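Local coordinates for protein glycoside hydrolase YxiA (Bacillus licheniformis, PDB 3LV4) that probably hydrolyses arabinan as a family 43 glycoside hydrolase related to endo-1,5-alpha-L-arabinosidases and binds calcium, at residues A[35-38]-A[42-45]; A[23-28]-A[293-298]; A[284-289]-A[319-324]. All coordinates share one frame; numbering follows the deposited sequence.

Contact 1: residues A[35-38]-A[42-45]; sequences AKST and NWTQ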
loop_
_atom_site.group_PDB
_atom_site.type_symbol
_atom_site.label_atom_id
_atom_site.label_comp_id
_atom_site.label_asym_id
_atom_site.label_seq_id
_atom_site.Cartn_x
_atom_site.Cartn_y
_atom_site.Cartn_z
ATOM N N ALA A 35 -8.801 -3.612 -13.582
ATOM C CA ALA A 35 -8.219 -2.928 -14.734
ATOM C C ALA A 35 -6.958 -3.656 -15.131
ATOM O O ALA A 35 -6.421 -4.442 -14.349
ATOM C CB ALA A 35 -7.905 -1.479 -14.395
ATOM N N LYS A 36 -6.478 -3.402 -16.345
ATOM C CA LYS A 36 -5.268 -4.062 -16.806
ATOM C C LYS A 36 -4.419 -3.127 -17.655
ATOM O O LYS A 36 -4.920 -2.141 -18.208
ATOM C CB LYS A 36 -5.610 -5.329 -17.598
ATOM C CG LYS A 36 -6.439 -5.074 -18.850
ATOM C CD LYS A 36 -6.573 -6.336 -19.692
ATOM C CE LYS A 36 -7.654 -6.186 -20.745
ATOM N NZ LYS A 36 -7.847 -7.460 -21.529
ATOM N N SER A 37 -3.131 -3.439 -17.750
ATOM C CA SER A 37 -2.215 -2.664 -18.587
ATOM C C SER A 37 -0.999 -3.516 -18.865
ATOM O O SER A 37 -0.714 -4.458 -18.123
ATOM C CB SER A 37 -1.775 -1.380 -17.883
ATOM O OG SER A 37 -0.946 -1.666 -16.771
ATOM N N THR A 38 -0.265 -3.188 -19.921
ATOM C CA THR A 38 1.006 -3.857 -20.155
ATOM C C THR A 38 2.190 -2.993 -19.730
ATOM O O THR A 38 3.320 -3.480 -19.664
ATOM C CB THR A 38 1.194 -4.242 -21.627
ATOM O OG1 THR A 38 1.022 -3.081 -22.444
ATOM C CG2 THR A 38 0.197 -5.323 -22.038
ATOM N N ASN A 42 -0.815 2.910 -19.064
ATOM C CA ASN A 42 -2.066 2.968 -19.800
ATOM C C ASN A 42 -2.983 1.828 -19.419
ATOM O O ASN A 42 -2.862 0.712 -19.930
ATOM C CB ASN A 42 -1.797 3.014 -21.297
ATOM C CG ASN A 42 -1.059 4.273 -21.694
ATOM O OD1 ASN A 42 -1.669 5.327 -21.903
ATOM N ND2 ASN A 42 0.267 4.186 -21.763
ATOM N N TRP A 43 -3.891 2.120 -18.495
ATOM C CA TRP A 43 -4.802 1.110 -17.970
ATOM C C TRP A 43 -6.110 1.083 -18.740
ATOM O O TRP A 43 -6.567 2.110 -19.251
ATOM C CB TRP A 43 -5.092 1.357 -16.486
ATOM C CG TRP A 43 -3.880 1.237 -15.605
ATOM C CD1 TRP A 43 -2.997 2.228 -15.291
ATOM C CD2 TRP A 43 -3.420 0.057 -14.922
ATOM N NE1 TRP A 43 -2.016 1.740 -14.457
ATOM C CE2 TRP A 43 -2.253 0.412 -14.216
ATOM C CE3 TRP A 43 -3.882 -1.262 -14.844
ATOM C CZ2 TRP A 43 -1.535 -0.504 -13.445
ATOM C CZ3 TRP A 43 -3.171 -2.173 -14.067
ATOM C CH2 TRP A 43 -2.006 -1.789 -13.382
ATOM N N THR A 44 -6.695 -0.109 -18.815
ATOM C CA THR A 44 -8.010 -0.305 -19.385
ATOM C C THR A 44 -8.949 -0.808 -18.297
ATOM O O THR A 44 -8.647 -1.777 -17.603
ATOM C CB THR A 44 -7.951 -1.325 -20.528
ATOM O OG1 THR A 44 -7.134 -0.798 -21.580
ATOM C CG2 THR A 44 -9.345 -1.622 -21.063
ATOM N N GLN A 45 -10.079 -0.136 -18.130
ATOM C CA GLN A 45 -11.046 -0.554 -17.125
ATOM C C GLN A 45 -11.748 -1.831 -17.580
ATOM O O GLN A 45 -12.253 -1.904 -18.699
ATOM C CB GLN A 45 -12.076 0.552 -16.891
ATOM C CG GLN A 45 -12.946 0.333 -15.663
ATOM C CD GLN A 45 -12.328 0.929 -14.417
ATOM O OE1 GLN A 45 -11.837 2.062 -14.440
ATOM N NE2 GLN A 45 -12.350 0.172 -13.321
HETATM O O HOH W 1 -1.141 -0.938 -21.448
#

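Contact 2: residues A[23-28]-A[293-298]; sequences GTYYVF and SAFYDE. With ACT (acetate ion), chain F.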
loop_
_atom_site.group_PDB
_atom_site.type_symbol
_atom_site.label_atom_id
_atom_site.label_comp_id
_atom_site.label_asym_id
_atom_site.label_seq_id
_atom_site.Cartn_x
_atom_site.Cartn_y
_atom_site.Cartn_z
ATOM N N GLY A 23 1.932 -11.780 -19.150
ATOM C CA GLY A 23 2.602 -10.551 -19.544
ATOM C C GLY A 23 1.779 -9.276 -19.380
ATOM O O GLY A 23 2.163 -8.208 -19.867
ATOM N N THR A 24 0.649 -9.382 -18.687
ATOM C CA THR A 24 -0.247 -8.250 -18.487
ATOM C C THR A 24 -0.431 -8.011 -16.994
ATOM O O THR A 24 -0.557 -8.964 -16.230
ATOM C CB THR A 24 -1.624 -8.523 -19.127
ATOM O OG1 THR A 24 -1.475 -8.649 -20.546
ATOM C CG2 THR A 24 -2.609 -7.401 -18.814
ATOM N N TYR A 25 -0.429 -6.746 -16.583
ATOM C CA TYR A 25 -0.656 -6.405 -15.181
ATOM C C TYR A 25 -2.144 -6.201 -14.949
ATOM O O TYR A 25 -2.811 -5.522 -15.730
ATOM C CB TYR A 25 0.073 -5.114 -14.803
ATOM C CG TYR A 25 1.579 -5.199 -14.896
ATOM C CD1 TYR A 25 2.330 -5.736 -13.855
ATOM C CD2 TYR A 25 2.253 -4.728 -16.018
ATOM C CE1 TYR A 25 3.708 -5.816 -13.935
ATOM C CE2 TYR A 25 3.627 -4.802 -16.108
ATOM C CZ TYR A 25 4.350 -5.345 -15.061
ATOM O OH TYR A 25 5.719 -5.425 -15.139
ATOM N N TYR A 26 -2.654 -6.791 -13.872
ATOM C CA TYR A 26 -4.032 -6.591 -13.455
ATOM C C TYR A 26 -4.073 -5.970 -12.074
ATOM O O TYR A 26 -3.213 -6.254 -11.240
ATOM C CB TYR A 26 -4.766 -7.937 -13.419
ATOM C CG TYR A 26 -5.012 -8.510 -14.787
ATOM C CD1 TYR A 26 -4.050 -9.288 -15.419
ATOM C CD2 TYR A 26 -6.212 -8.273 -15.449
ATOM C CE1 TYR A 26 -4.276 -9.812 -16.684
ATOM C CE2 TYR A 26 -6.448 -8.787 -16.708
ATOM C CZ TYR A 26 -5.482 -9.556 -17.323
ATOM O OH TYR A 26 -5.726 -10.067 -18.580
ATOM N N VAL A 27 -5.061 -5.111 -11.834
ATOM C CA VAL A 27 -5.390 -4.718 -10.472
ATOM C C VAL A 27 -6.822 -5.113 -10.148
ATOM O O VAL A 27 -7.740 -4.902 -10.956
ATOM C CB VAL A 27 -5.167 -3.205 -10.187
ATOM C CG1 VAL A 27 -3.669 -2.898 -10.071
ATOM C CG2 VAL A 27 -5.855 -2.333 -11.245
ATOM N N PHE A 28 -7.003 -5.709 -8.975
ATOM C CA PHE A 28 -8.338 -6.060 -8.489
ATOM C C PHE A 28 -8.601 -5.256 -7.236
ATOM O O PHE A 28 -7.767 -5.224 -6.325
ATOM C CB PHE A 28 -8.440 -7.560 -8.187
ATOM C CG PHE A 28 -8.377 -8.426 -9.419
ATOM C CD1 PHE A 28 -7.154 -8.846 -9.925
ATOM C CD2 PHE A 28 -9.544 -8.805 -10.077
ATOM C CE1 PHE A 28 -7.093 -9.638 -11.065
ATOM C CE2 PHE A 28 -9.497 -9.607 -11.217
ATOM C CZ PHE A 28 -8.270 -10.018 -11.717
ATOM N N SER A 293 -0.740 -2.046 -3.144
ATOM C CA SER A 293 -0.051 -3.308 -3.320
ATOM C C SER A 293 1.336 -2.939 -3.836
ATOM O O SER A 293 1.680 -1.753 -3.941
ATOM C CB SER A 293 -0.801 -4.254 -4.279
ATOM O OG SER A 293 -1.216 -3.607 -5.470
ATOM N N ALA A 294 2.144 -3.940 -4.133
ATOM C CA ALA A 294 3.508 -3.674 -4.570
ATOM C C ALA A 294 4.001 -4.864 -5.370
ATOM O O ALA A 294 3.539 -5.991 -5.173
ATOM C CB ALA A 294 4.408 -3.397 -3.374
ATOM N N PHE A 295 4.924 -4.607 -6.288
ATOM C CA PHE A 295 5.358 -5.614 -7.239
ATOM C C PHE A 295 6.857 -5.511 -7.391
ATOM O O PHE A 295 7.395 -4.411 -7.549
ATOM C CB PHE A 295 4.682 -5.357 -8.594
ATOM C CG PHE A 295 4.978 -6.393 -9.629
ATOM C CD1 PHE A 295 4.238 -7.577 -9.669
ATOM C CD2 PHE A 295 5.961 -6.182 -10.583
ATOM C CE1 PHE A 295 4.488 -8.534 -10.628
ATOM C CE2 PHE A 295 6.220 -7.145 -11.549
ATOM C CZ PHE A 295 5.482 -8.321 -11.571
ATOM N N TYR A 296 7.529 -6.657 -7.322
ATOM C CA TYR A 296 8.946 -6.746 -7.644
ATOM C C TYR A 296 9.129 -7.502 -8.967
ATOM O O TYR A 296 8.642 -8.624 -9.126
ATOM C CB TYR A 296 9.732 -7.427 -6.514
ATOM C CG TYR A 296 11.156 -7.733 -6.917
ATOM C CD1 TYR A 296 12.112 -6.734 -6.950
ATOM C CD2 TYR A 296 11.534 -9.020 -7.290
ATOM C CE1 TYR A 296 13.413 -7.003 -7.342
ATOM C CE2 TYR A 296 12.830 -9.298 -7.676
ATOM C CZ TYR A 296 13.765 -8.284 -7.705
ATOM O OH TYR A 296 15.058 -8.556 -8.099
ATOM N N ASP A 297 9.819 -6.876 -9.918
ATOM C CA ASP A 297 10.019 -7.463 -11.246
ATOM C C ASP A 297 11.387 -8.147 -11.307
ATOM O O ASP A 297 12.412 -7.475 -11.337
ATOM C CB ASP A 297 9.911 -6.364 -12.311
ATOM C CG ASP A 297 9.986 -6.901 -13.734
ATOM O OD1 ASP A 297 10.612 -7.951 -13.957
ATOM O OD2 ASP A 297 9.422 -6.256 -14.641
ATOM N N GLU A 298 11.389 -9.481 -11.318
ATOM C CA GLU A 298 12.624 -10.265 -11.291
ATOM C C GLU A 298 13.519 -9.951 -12.478
ATOM O O GLU A 298 14.737 -9.952 -12.360
ATOM C CB GLU A 298 12.313 -11.766 -11.303
ATOM C CG GLU A 298 11.682 -12.311 -10.039
ATOM C CD GLU A 298 11.524 -13.825 -10.089
ATOM O OE1 GLU A 298 11.000 -14.337 -11.105
ATOM O OE2 GLU A 298 11.929 -14.504 -9.116
HETATM C C ACT F . 6.893 -2.900 -17.340
HETATM O O ACT F . 6.996 -4.114 -17.051
HETATM O OXT ACT F . 6.606 -2.122 -16.402
HETATM C CH3 ACT F . 7.096 -2.411 -18.737
#

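Contact 3: residues A[284-289]-A[319-324]; sequences NGYVSP and EVRVHQ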
loop_
_atom_site.group_PDB
_atom_site.type_symbol
_atom_site.label_atom_id
_atom_site.label_comp_id
_atom_site.label_asym_id
_atom_site.label_seq_id
_atom_site.Cartn_x
_atom_site.Cartn_y
_atom_site.Cartn_z
ATOM N N ASN A 284 -1.919 20.245 -8.832
ATOM C CA ASN A 284 -2.415 18.893 -8.621
ATOM C C ASN A 284 -2.001 18.420 -7.232
ATOM O O ASN A 284 -2.117 19.179 -6.264
ATOM C CB ASN A 284 -1.899 17.976 -9.726
ATOM C CG ASN A 284 -2.258 18.500 -11.113
ATOM O OD1 ASN A 284 -3.322 19.101 -11.298
ATOM N ND2 ASN A 284 -1.371 18.293 -12.086
ATOM N N GLY A 285 -1.509 17.184 -7.130
ATOM C CA GLY A 285 -1.149 16.609 -5.840
ATOM C C GLY A 285 -2.029 15.422 -5.478
ATOM O O GLY A 285 -2.910 15.053 -6.259
ATOM N N TYR A 286 -1.783 14.823 -4.308
ATOM C CA TYR A 286 -2.560 13.671 -3.831
ATOM C C TYR A 286 -3.200 13.943 -2.470
ATOM O O TYR A 286 -2.615 14.626 -1.621
ATOM C CB TYR A 286 -1.686 12.412 -3.654
ATOM C CG TYR A 286 -1.075 11.807 -4.902
ATOM C CD1 TYR A 286 -1.482 12.192 -6.175
ATOM C CD2 TYR A 286 -0.083 10.836 -4.792
ATOM C CE1 TYR A 286 -0.904 11.618 -7.312
ATOM C CE2 TYR A 286 0.494 10.257 -5.903
ATOM C CZ TYR A 286 0.087 10.654 -7.160
ATOM O OH TYR A 286 0.682 10.076 -8.256
ATOM N N VAL A 287 -4.384 13.368 -2.266
ATOM C CA VAL A 287 -5.079 13.389 -0.985
ATOM C C VAL A 287 -5.420 11.949 -0.617
ATOM O O VAL A 287 -5.941 11.201 -1.446
ATOM C CB VAL A 287 -6.387 14.231 -1.064
ATOM C CG1 VAL A 287 -7.217 14.084 0.208
ATOM C CG2 VAL A 287 -6.060 15.692 -1.309
ATOM N N SER A 288 -5.115 11.562 0.620
ATOM C CA SER A 288 -5.310 10.185 1.082
ATOM C C SER A 288 -4.823 9.093 0.117
ATOM O O SER A 288 -5.558 8.155 -0.185
ATOM C CB SER A 288 -6.773 9.939 1.463
ATOM O OG SER A 288 -7.115 10.659 2.645
ATOM N N PRO A 289 -3.572 9.199 -0.359
ATOM C CA PRO A 289 -3.051 8.090 -1.168
ATOM C C PRO A 289 -2.853 6.861 -0.273
ATOM O O PRO A 289 -2.323 6.993 0.829
ATOM C CB PRO A 289 -1.707 8.635 -1.673
ATOM C CG PRO A 289 -1.287 9.626 -0.614
ATOM C CD PRO A 289 -2.573 10.267 -0.158
ATOM N N GLU A 319 -8.306 7.554 -8.446
ATOM C CA GLU A 319 -7.748 6.816 -9.571
ATOM C C GLU A 319 -6.566 5.998 -9.072
ATOM O O GLU A 319 -6.042 6.241 -7.980
ATOM C CB GLU A 319 -7.266 7.771 -10.668
ATOM C CG GLU A 319 -8.370 8.614 -11.290
ATOM C CD GLU A 319 -7.838 9.629 -12.282
ATOM O OE1 GLU A 319 -6.613 9.708 -12.459
ATOM O OE2 GLU A 319 -8.643 10.355 -12.891
ATOM N N VAL A 320 -6.145 5.039 -9.885
ATOM C CA VAL A 320 -4.978 4.228 -9.599
ATOM C C VAL A 320 -3.724 5.010 -9.959
ATOM O O VAL A 320 -3.683 5.692 -10.989
ATOM C CB VAL A 320 -4.993 2.927 -10.434
ATOM C CG1 VAL A 320 -3.686 2.164 -10.253
ATOM C CG2 VAL A 320 -6.192 2.058 -10.049
ATOM N N ARG A 321 -2.714 4.934 -9.095
ATOM C CA ARG A 321 -1.409 5.505 -9.398
ATOM C C ARG A 321 -0.340 4.452 -9.167
ATOM O O ARG A 321 -0.500 3.552 -8.336
ATOM C CB ARG A 321 -1.127 6.753 -8.543
ATOM C CG ARG A 321 -1.899 8.012 -8.967
ATOM C CD ARG A 321 -1.477 8.475 -10.371
ATOM N NE ARG A 321 -2.095 9.739 -10.786
ATOM C CZ ARG A 321 -3.307 9.843 -11.334
ATOM N NH1 ARG A 321 -4.062 8.758 -11.518
ATOM N NH2 ARG A 321 -3.775 11.030 -11.689
ATOM N N VAL A 322 0.743 4.564 -9.921
ATOM C CA VAL A 322 1.880 3.669 -9.798
ATOM C C VAL A 322 3.132 4.512 -9.639
ATOM O O VAL A 322 3.402 5.365 -10.484
ATOM C CB VAL A 322 2.033 2.788 -11.063
ATOM C CG1 VAL A 322 3.240 1.852 -10.935
ATOM C CG2 VAL A 322 0.757 1.986 -11.303
ATOM N N HIS A 323 3.883 4.289 -8.555
ATOM C CA HIS A 323 5.188 4.942 -8.368
ATOM C C HIS A 323 6.281 3.909 -8.198
ATOM O O HIS A 323 6.110 2.928 -7.474
ATOM C CB HIS A 323 5.202 5.866 -7.137
ATOM C CG HIS A 323 4.395 7.119 -7.301
ATOM N ND1 HIS A 323 4.867 8.361 -6.932
ATOM C CD2 HIS A 323 3.148 7.316 -7.795
ATOM C CE1 HIS A 323 3.939 9.272 -7.185
ATOM N NE2 HIS A 323 2.890 8.666 -7.706
ATOM N N GLN A 324 7.417 4.142 -8.849
ATOM C CA GLN A 324 8.569 3.285 -8.659
ATOM C C GLN A 324 9.054 3.351 -7.213
ATOM O O GLN A 324 9.056 4.421 -6.599
ATOM C CB GLN A 324 9.688 3.683 -9.627
ATOM C CG GLN A 324 10.859 2.747 -9.605
ATOM C CD GLN A 324 11.742 2.865 -10.836
ATOM O OE1 GLN A 324 11.564 3.750 -11.693
ATOM N NE2 GLN A 324 12.702 1.976 -10.929
HETATM O O HOH W 2 0.328 11.615 -10.443
#

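Contact 1: residues A[35-38]-A[42-45]
Lys36 and Thr44 face each other in the outer beta hairpin of the first four-stranded blade of the propeller, where strand 33-37 turns back into strand 44-47. They form a hydrogen-bonded antiparallel pair: Lys36 N gives to Thr44 O at 3.0 Å, and Thr44 N returns the bond to Lys36 O at 2.8 Å, the second running straighter (161° at the hydrogen). Ala35 and Gln45 follow as the non-hydrogen-bonded pair.

Toward the turn the hairpin is closed by side chains and a water. Trp43 turns its indole back against strand 33-37, and Ser37 sits on one face of it. Ser37 CB lies 3.9 Å from the centroid of the six-membered ring of Trp43, 21° off the normal, a CH-pi contact. With chi1 at 68°, Ser37 OG is tucked between its own backbone N and carbonyl carbon; this brings OG over the same indole face, 3.5 Å from Trp43 CE3, while it accepts from Leu40 N in the turn. The benzo rim of the indole runs along the backbone of residues 35 and 36, and Ala35 CB completes the fit at 4.1 Å from Trp43 CE3. Val11 and Val27 pack against the indole as well. Where direct pairing stops, water 1 continues it, accepting from Thr38 N at 2.9 Å and donating to Asn42 O at 2.8 Å.

On the other face of the hairpin the extended Lys36 chain passes near Thr44 and carries NZ to a salt bridge with Glu114. An antiparallel hairpin of this kind forms the outer two strands of a four-stranded blade, as in the five-bladed beta-propeller of family 43 glycoside hydrolases.

Contact 2: residues A[23-28]-A[293-298]
Tyr25 reaches Phe295 with one edge of its ring. Its CB leaves strand 24-29 pointing at the other segment, and chi1 of -64° puts CG beside the backbone N, carrying the ring out between the two strands. One rim then does the work: CE1 stands 3.7 Å from Phe295 CE2, over the face of that ring but offset toward its border. This is an edge-to-face (T-shaped) pair, with centroids of the Tyr25 and Phe295 rings 5.3 Å apart and planes at 85°. Phe295 can offer its face because its CG lies opposite the backbone N (chi1 -176°), extending the ring toward the tyrosine.

The pair bridges the first and last blades of the five-bladed propeller, strand 24-29 being the second strand of one and strand 285-296 the first of the other; Lys20, from the first strand of the tyrosine's own blade, packs on both rings. Along the other rim, Tyr25 CE2 lies 3.6 Å from the acetate atom O. At the tip, Tyr25 OH donates at 2.6 Å to this same acetate O, which lies at the ring edge, near its plane; the ion is probably from the crystallisation liquor. Asp297 OD2 comes to 3.8 Å from Tyr25 OH, too far for a hydrogen bond.

Contact 3: residues A[284-289]-A[319-324]
Tyr286 and His323 approach from opposite directions and join through a single hydrogen bond, Tyr286 OH to His323 NE2 at 2.7 Å, in which either could be the donor. Each partner atom lies in the plane of the other ring, at its edge, and the rings meet rim to rim with planes at 69°. His323 ND1 is bonded to Ala336 O, and the two bonds, at NE2 and ND1, together hold the imidazole's rotation. Water 2 gives the tyrosine hydroxyl another polar partner: it lies 2.7 Å from Tyr286 OH and accepts from Arg321 NE at 3.1 Å.

The packing comes from the aliphatic part of Arg321. With CG beside the backbone N (chi1 -75°) and the chain bent at the next bond, CG and CD both run alongside the phenol oxygen, CG 3.4 Å from Tyr286 OH, before the guanidinium turns away with its plane 79° from the ring.

Between the two segments there is no salt bridge; the charge of Arg321 is met mainly by its own strand. Arg321 grips a single oxygen, Glu319 OE1, with NH1 at 2.9 Å and NH2 at 3.2 Å, and NH1 also reaches Val320 O from above the carbonyl plane. Glu319 OE2 has an outside partner in Arg314. A leucine in place of Arg321 would probably leave Glu319 OE1 without its charged mate and water 2 without the NE donor that ties it to the tyrosine.

Tyr286 pairs through its backbone with Phe278 on strand 272-280, just before its chain turns the corner into the last blade, while Arg321 and His323 belong to that blade's third strand. The arrangement is thus a buried polar junction between consecutive blades of a beta-propeller.

The three residues that touch in contact 3 are all buried, whereas contacts 1 and 2 are partly buried. Contacts 1 and 2 share the first blade: strands 24-29 and 33-37 are neighbours, probably bonded Ser37 O to Tyr25 N and Ala35 O to Val27 N, so the hairpin of contact 1 lies directly beside the strand that contact 2 uses. Contacts 2 and 3 both draw on strand 285-296, but on different ends of it. Contact 1 is backbone pairing within a blade; the other two join blades through side chains, aromatic in contact 2, polar in contact 3 with a water added. Trp43 of contact 1 also touches Val322 of contact 3, packing the first blade against the last.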